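Local coordinates for protein UDP-N-acetylenolpyruvoylglucosamine reductase (Listeria monocytogenes, PDB 3TX1) that reduces UDP-N-acetylenolpyruvoylglucosamine to UDP-N-acetylmuramate with NADPH and bound FAD, a step in building the peptidoglycan cell wall, at residues Gly152-Asn157 and Leu206-Ser211. Sequence-based numbering, arbitrary orientation.
Sequences GALHMN and LDATFS. With FAD (flavin-adenine dinucleotide), chain B; SO4 (sulfate ion), chain E.
Gly152 O accepts the backbone bond of Met156 N at 2.8 Å, closing the helical turn from which Leu154 reaches Ala208 on strand 204-214. The contact is apolar and buried. Leu154 carries its CG anti to the carbonyl carbon (chi1 -50°), and both methyls end near the strand: CD1 lies 3.6 Å from Ala208 CB, while CD2 approaches Phe210 CE2 obliquely at 4.3 Å. Ala208 CB sits against the fork of the leucine, nearer CD1 than CD2, with Phe210 two residues along the strand. Ile165 touches both Leu154 and Phe210, and Leu169 and Ala172 of strand 169-175 also border the leucine, tying the helix to two adjacent strands of the antiparallel sheet.

The other flank of the turn serves the cofactor. His155 turns its CG anti to the backbone N (chi1 -175°), which swings the imidazole against the adenosine ribose; FAD C1B stands 3.5 Å above one ring face, offset toward the rim. His155 NE2 shares its one N-H between two weak hydrogen bonds, to O2 (3.4 Å) and O4 (3.3 Å) of a sulfate probably from the crystallisation liquor; Lys316 binds the same ion. Ala153 N lies 3.3 Å from FAD O4'. Asn157, with positive phi (40°) and two bonds back into the last turn, completes a Schellman motif. One short helix wedged between sheet and dinucleotide fits the PCMH-type FAD-binding domain of the MurB family.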
ATOM      1  N   GLY A 152      -0.923   0.392  -5.185  1.00 24.07           N
ATOM      2  CA  GLY A 152      -1.449   0.586  -3.821  1.00 24.76           C
ATOM      3  C   GLY A 152      -1.878   2.025  -3.686  1.00 27.31           C
ATOM      4  O   GLY A 152      -2.956   2.336  -3.139  1.00 27.71           O
ATOM      5  N   ALA A 153      -1.046   2.910  -4.236  1.00 28.02           N
ATOM      6  CA  ALA A 153      -1.356   4.330  -4.258  1.00 30.50           C
ATOM      7  C   ALA A 153      -2.726   4.617  -4.883  1.00 33.13           C
ATOM      8  O   ALA A 153      -3.531   5.338  -4.283  1.00 36.78           O
ATOM      9  CB  ALA A 153      -0.282   5.108  -4.999  1.00 31.51           C
ATOM     10  N   LEU A 154      -3.022   4.073  -6.060  1.00 32.18           N
ATOM     11  CA  LEU A 154      -4.329   4.410  -6.627  1.00 33.98           C
ATOM     12  C   LEU A 154      -5.444   3.768  -5.802  1.00 36.70           C
ATOM     13  O   LEU A 154      -6.543   4.333  -5.629  1.00 37.26           O
ATOM     14  CB  LEU A 154      -4.482   4.021  -8.087  1.00 31.29           C
ATOM     15  CG  LEU A 154      -3.407   4.433  -9.073  1.00 31.23           C
ATOM     16  CD1 LEU A 154      -4.074   4.645 -10.412  1.00 31.82           C
ATOM     17  CD2 LEU A 154      -2.642   5.678  -8.686  1.00 30.37           C
ATOM     18  N   HIS A 155      -5.148   2.587  -5.281  1.00 35.34           N
ATOM     19  CA  HIS A 155      -6.149   1.896  -4.540  1.00 36.46           C
ATOM     20  C   HIS A 155      -6.506   2.687  -3.305  1.00 38.22           C
ATOM     21  O   HIS A 155      -7.674   2.828  -2.963  1.00 39.95           O
ATOM     22  CB  HIS A 155      -5.716   0.479  -4.221  1.00 33.53           C
ATOM     23  CG  HIS A 155      -6.783  -0.299  -3.546  1.00 37.48           C
ATOM     24  ND1 HIS A 155      -7.738  -0.978  -4.233  1.00 42.62           N
ATOM     25  CD2 HIS A 155      -7.106  -0.420  -2.200  1.00 40.15           C
ATOM     26  CE1 HIS A 155      -8.602  -1.542  -3.361  1.00 43.62           C
ATOM     27  NE2 HIS A 155      -8.207  -1.207  -2.114  1.00 42.87           N
ATOM     28  N   MET A 156      -5.503   3.279  -2.672  1.00 37.16           N
ATOM     29  CA  MET A 156      -5.716   4.019  -1.444  1.00 38.37           C
ATOM     30  C   MET A 156      -5.948   5.527  -1.587  1.00 40.46           C
ATOM     31  O   MET A 156      -6.117   6.218  -0.591  1.00 44.22           O
ATOM     32  CB  MET A 156      -4.462   3.856  -0.599  1.00 35.55           C
ATOM     33  CG  MET A 156      -4.135   2.433  -0.216  1.00 34.62           C
ATOM     34  SD  MET A 156      -5.467   1.705   0.746  1.00 36.27           S
ATOM     35  CE  MET A 156      -5.977   3.091   1.763  1.00 36.78           C
ATOM     36  N   ASN A 157      -5.960   6.047  -2.806  1.00 40.59           N
ATOM     37  CA  ASN A 157      -5.931   7.498  -3.014  1.00 40.78           C
ATOM     38  C   ASN A 157      -4.958   8.095  -2.007  1.00 41.44           C
ATOM     39  O   ASN A 157      -5.278   8.986  -1.191  1.00 42.65           O
ATOM     40  CB  ASN A 157      -7.272   8.200  -2.959  1.00 42.66           C
ATOM     41  CG  ASN A 157      -7.179   9.604  -3.545  1.00 47.08           C
ATOM     42  OD1 ASN A 157      -6.342   9.862  -4.447  1.00 44.70           O
ATOM     43  ND2 ASN A 157      -8.010  10.527  -3.039  1.00 46.53           N
ATOM     44  N   LEU A 206      -3.008  -1.641 -13.451  1.00 30.17           N
ATOM     45  CA  LEU A 206      -1.803  -2.024 -14.198  1.00 29.98           C
ATOM     46  C   LEU A 206      -0.814  -0.861 -14.447  1.00 30.78           C
ATOM     47  O   LEU A 206       0.394  -1.046 -14.385  1.00 30.51           O
ATOM     48  CB  LEU A 206      -2.147  -2.716 -15.491  1.00 31.31           C
ATOM     49  CG  LEU A 206      -2.879  -4.034 -15.298  1.00 31.39           C
ATOM     50  CD1 LEU A 206      -3.358  -4.542 -16.641  1.00 33.75           C
ATOM     51  CD2 LEU A 206      -1.992  -5.061 -14.626  1.00 28.83           C
ATOM     52  N   ASP A 207      -1.315   0.322 -14.773  1.00 32.81           N
ATOM     53  CA  ASP A 207      -0.446   1.500 -14.874  1.00 33.85           C
ATOM     54  C   ASP A 207      -1.252   2.763 -14.646  1.00 34.92           C
ATOM     55  O   ASP A 207      -2.481   2.738 -14.732  1.00 36.26           O
ATOM     56  CB  ASP A 207       0.404   1.541 -16.155  1.00 35.59           C
ATOM     57  CG  ASP A 207      -0.433   1.610 -17.415  1.00 39.69           C
ATOM     58  OD1 ASP A 207      -0.231   0.782 -18.351  1.00 40.78           O
ATOM     59  OD2 ASP A 207      -1.322   2.480 -17.454  1.00 41.84           O
ATOM     60  N   ALA A 208      -0.563   3.843 -14.302  1.00 35.10           N
ATOM     61  CA  ALA A 208      -1.232   5.102 -13.987  1.00 38.24           C
ATOM     62  C   ALA A 208      -0.643   6.318 -14.731  1.00 40.73           C
ATOM     63  O   ALA A 208       0.571   6.360 -15.019  1.00 39.89           O
ATOM     64  CB  ALA A 208      -1.217   5.331 -12.481  1.00 36.37           C
ATOM     65  N   THR A 209      -1.513   7.280 -15.055  1.00 44.30           N
ATOM     66  CA  THR A 209      -1.105   8.517 -15.748  1.00 48.58           C
ATOM     67  C   THR A 209      -1.417   9.730 -14.895  1.00 49.26           C
ATOM     68  O   THR A 209      -2.586  10.004 -14.581  1.00 50.46           O
ATOM     69  CB  THR A 209      -1.863   8.760 -17.071  1.00 54.06           C
ATOM     70  OG1 THR A 209      -1.622   7.704 -18.001  1.00 56.69           O
ATOM     71  CG2 THR A 209      -1.374  10.028 -17.697  1.00 59.27           C
ATOM     72  N   PHE A 210      -0.374  10.470 -14.534  1.00 48.94           N
ATOM     73  CA  PHE A 210      -0.551  11.689 -13.743  1.00 49.44           C
ATOM     74  C   PHE A 210      -0.366  12.966 -14.590  1.00 52.59           C
ATOM     75  O   PHE A 210       0.630  13.092 -15.322  1.00 53.77           O
ATOM     76  CB  PHE A 210       0.443  11.693 -12.608  1.00 46.02           C
ATOM     77  CG  PHE A 210       0.525  10.399 -11.855  1.00 41.99           C
ATOM     78  CD1 PHE A 210       1.566   9.510 -12.103  1.00 41.07           C
ATOM     79  CD2 PHE A 210      -0.391  10.100 -10.846  1.00 40.91           C
ATOM     80  CE1 PHE A 210       1.680   8.331 -11.388  1.00 37.54           C
ATOM     81  CE2 PHE A 210      -0.289   8.926 -10.123  1.00 37.58           C
ATOM     82  CZ  PHE A 210       0.749   8.043 -10.398  1.00 37.06           C
ATOM     83  N   SER A 211      -1.341  13.880 -14.517  1.00 55.19           N
ATOM     84  CA  SER A 211      -1.314  15.182 -15.220  1.00 57.68           C
ATOM     85  C   SER A 211      -0.508  16.222 -14.429  1.00 56.82           C
ATOM     86  O   SER A 211      -1.053  16.892 -13.549  1.00 56.58           O
ATOM     87  CB  SER A 211      -2.728  15.722 -15.374  1.00 60.82           C
ATOM     88  OG  SER A 211      -3.358  15.232 -16.527  1.00 66.18           O
TER
HETATM   89  PA  FAD B 299      -0.324  -2.722  -0.048  1.00 35.15           P
HETATM   90  O1A FAD B 299       0.432  -3.846  -0.672  1.00 36.34           O
HETATM   91  O2A FAD B 299      -0.110  -2.401   1.404  1.00 35.89           O
HETATM   92  O5B FAD B 299      -1.891  -3.014  -0.168  1.00 35.57           O
HETATM   93  C5B FAD B 299      -2.663  -1.820  -0.091  1.00 34.88           C
HETATM   94  C4B FAD B 299      -4.053  -2.001  -0.664  1.00 35.66           C
HETATM   95  O4B FAD B 299      -4.056  -1.720  -2.055  1.00 35.07           O
HETATM   96  C3B FAD B 299      -4.660  -3.378  -0.523  1.00 36.94           C
HETATM   97  O3B FAD B 299      -6.097  -3.190  -0.532  1.00 38.35           O
HETATM   98  C2B FAD B 299      -4.222  -4.021  -1.838  1.00 36.84           C
HETATM   99  O2B FAD B 299      -4.949  -5.174  -2.305  1.00 38.61           O
HETATM  100  C1B FAD B 299      -4.454  -2.877  -2.781  1.00 35.96           C
HETATM  101  N9A FAD B 299      -3.542  -2.964  -3.907  1.00 34.71           N
HETATM  102  C8A FAD B 299      -2.203  -3.037  -3.881  1.00 33.78           C
HETATM  103  N7A FAD B 299      -1.736  -3.006  -5.161  1.00 33.44           N
HETATM  104  C5A FAD B 299      -2.772  -2.899  -6.021  1.00 33.81           C
HETATM  105  C6A FAD B 299      -3.009  -2.857  -7.488  1.00 33.65           C
HETATM  106  N6A FAD B 299      -2.007  -2.915  -8.409  1.00 33.06           N
HETATM  107  N1A FAD B 299      -4.290  -2.750  -7.903  1.00 34.27           N
HETATM  108  C2A FAD B 299      -5.314  -2.683  -7.063  1.00 35.35           C
HETATM  109  N3A FAD B 299      -5.193  -2.751  -5.736  1.00 35.48           N
HETATM  110  C4A FAD B 299      -3.971  -2.862  -5.168  1.00 34.72           C
HETATM  111  N1  FAD B 299      -0.113   6.420   3.005  1.00 39.46           N
HETATM  112  C2  FAD B 299      -0.455   7.697   2.709  1.00 41.59           C
HETATM  113  O2  FAD B 299      -1.471   7.915   2.029  1.00 42.77           O
HETATM  114  N3  FAD B 299       0.260   8.771   3.074  1.00 43.24           N
HETATM  115  C4  FAD B 299       1.366   8.697   3.800  1.00 42.82           C
HETATM  116  O4  FAD B 299       1.986   9.726   4.156  1.00 44.40           O
HETATM  117  C4X FAD B 299       1.801   7.340   4.163  1.00 40.76           C
HETATM  118  N5  FAD B 299       2.905   7.173   4.884  1.00 41.00           N
HETATM  119  C5X FAD B 299       3.344   5.958   5.244  1.00 39.57           C
HETATM  120  C6  FAD B 299       4.515   5.869   5.980  1.00 40.32           C
HETATM  121  C7  FAD B 299       5.015   4.646   6.344  1.00 39.50           C
HETATM  122  C7M FAD B 299       6.280   4.566   7.158  1.00 40.09           C
HETATM  123  C8  FAD B 299       4.266   3.446   5.911  1.00 38.41           C
HETATM  124  C8M FAD B 299       4.734   2.083   6.275  1.00 39.31           C
HETATM  125  C9  FAD B 299       3.111   3.536   5.183  1.00 37.72           C
HETATM  126  C9A FAD B 299       2.610   4.766   4.831  1.00 38.08           C
HETATM  127  N10 FAD B 299       1.429   4.891   4.059  1.00 38.04           N
HETATM  128  C10 FAD B 299       0.999   6.186   3.715  1.00 39.12           C
HETATM  129  C1' FAD B 299       0.665   3.694   3.664  1.00 36.58           C
HETATM  130  C2' FAD B 299       1.109   3.160   2.321  1.00 36.32           C
HETATM  131  O2' FAD B 299       2.391   3.684   1.983  1.00 37.34           O
HETATM  132  C3' FAD B 299       0.150   3.572   1.220  1.00 36.20           C
HETATM  133  O3' FAD B 299      -1.143   3.144   1.630  1.00 36.35           O
HETATM  134  C4' FAD B 299       0.544   2.894  -0.089  1.00 35.36           C
HETATM  135  O4' FAD B 299       0.032   3.609  -1.223  1.00 35.94           O
HETATM  136  C5' FAD B 299       0.159   1.426  -0.132  1.00 34.17           C
HETATM  137  O5' FAD B 299       1.001   0.809  -1.076  1.00 33.76           O
HETATM  138  P   FAD B 299       1.232  -0.750  -1.180  1.00 33.49           P
HETATM  139  O1P FAD B 299       1.699  -0.969  -2.573  1.00 33.78           O
HETATM  140  O2P FAD B 299       2.120  -1.068  -0.026  1.00 34.47           O
HETATM  141  O3P FAD B 299      -0.169  -1.395  -0.914  1.00 33.90           O
HETATM  142  S   SO4 E 302     -10.772  -2.334  -0.100  1.00111.94           S
HETATM  143  O1  SO4 E 302     -11.170  -2.339  -1.532  1.00111.41           O
HETATM  144  O2  SO4 E 302     -10.489  -0.943   0.328  1.00102.92           O
HETATM  145  O3  SO4 E 302     -11.864  -2.918   0.716  1.00116.64           O
HETATM  146  O4  SO4 E 302      -9.561  -3.165   0.105  1.00114.58           O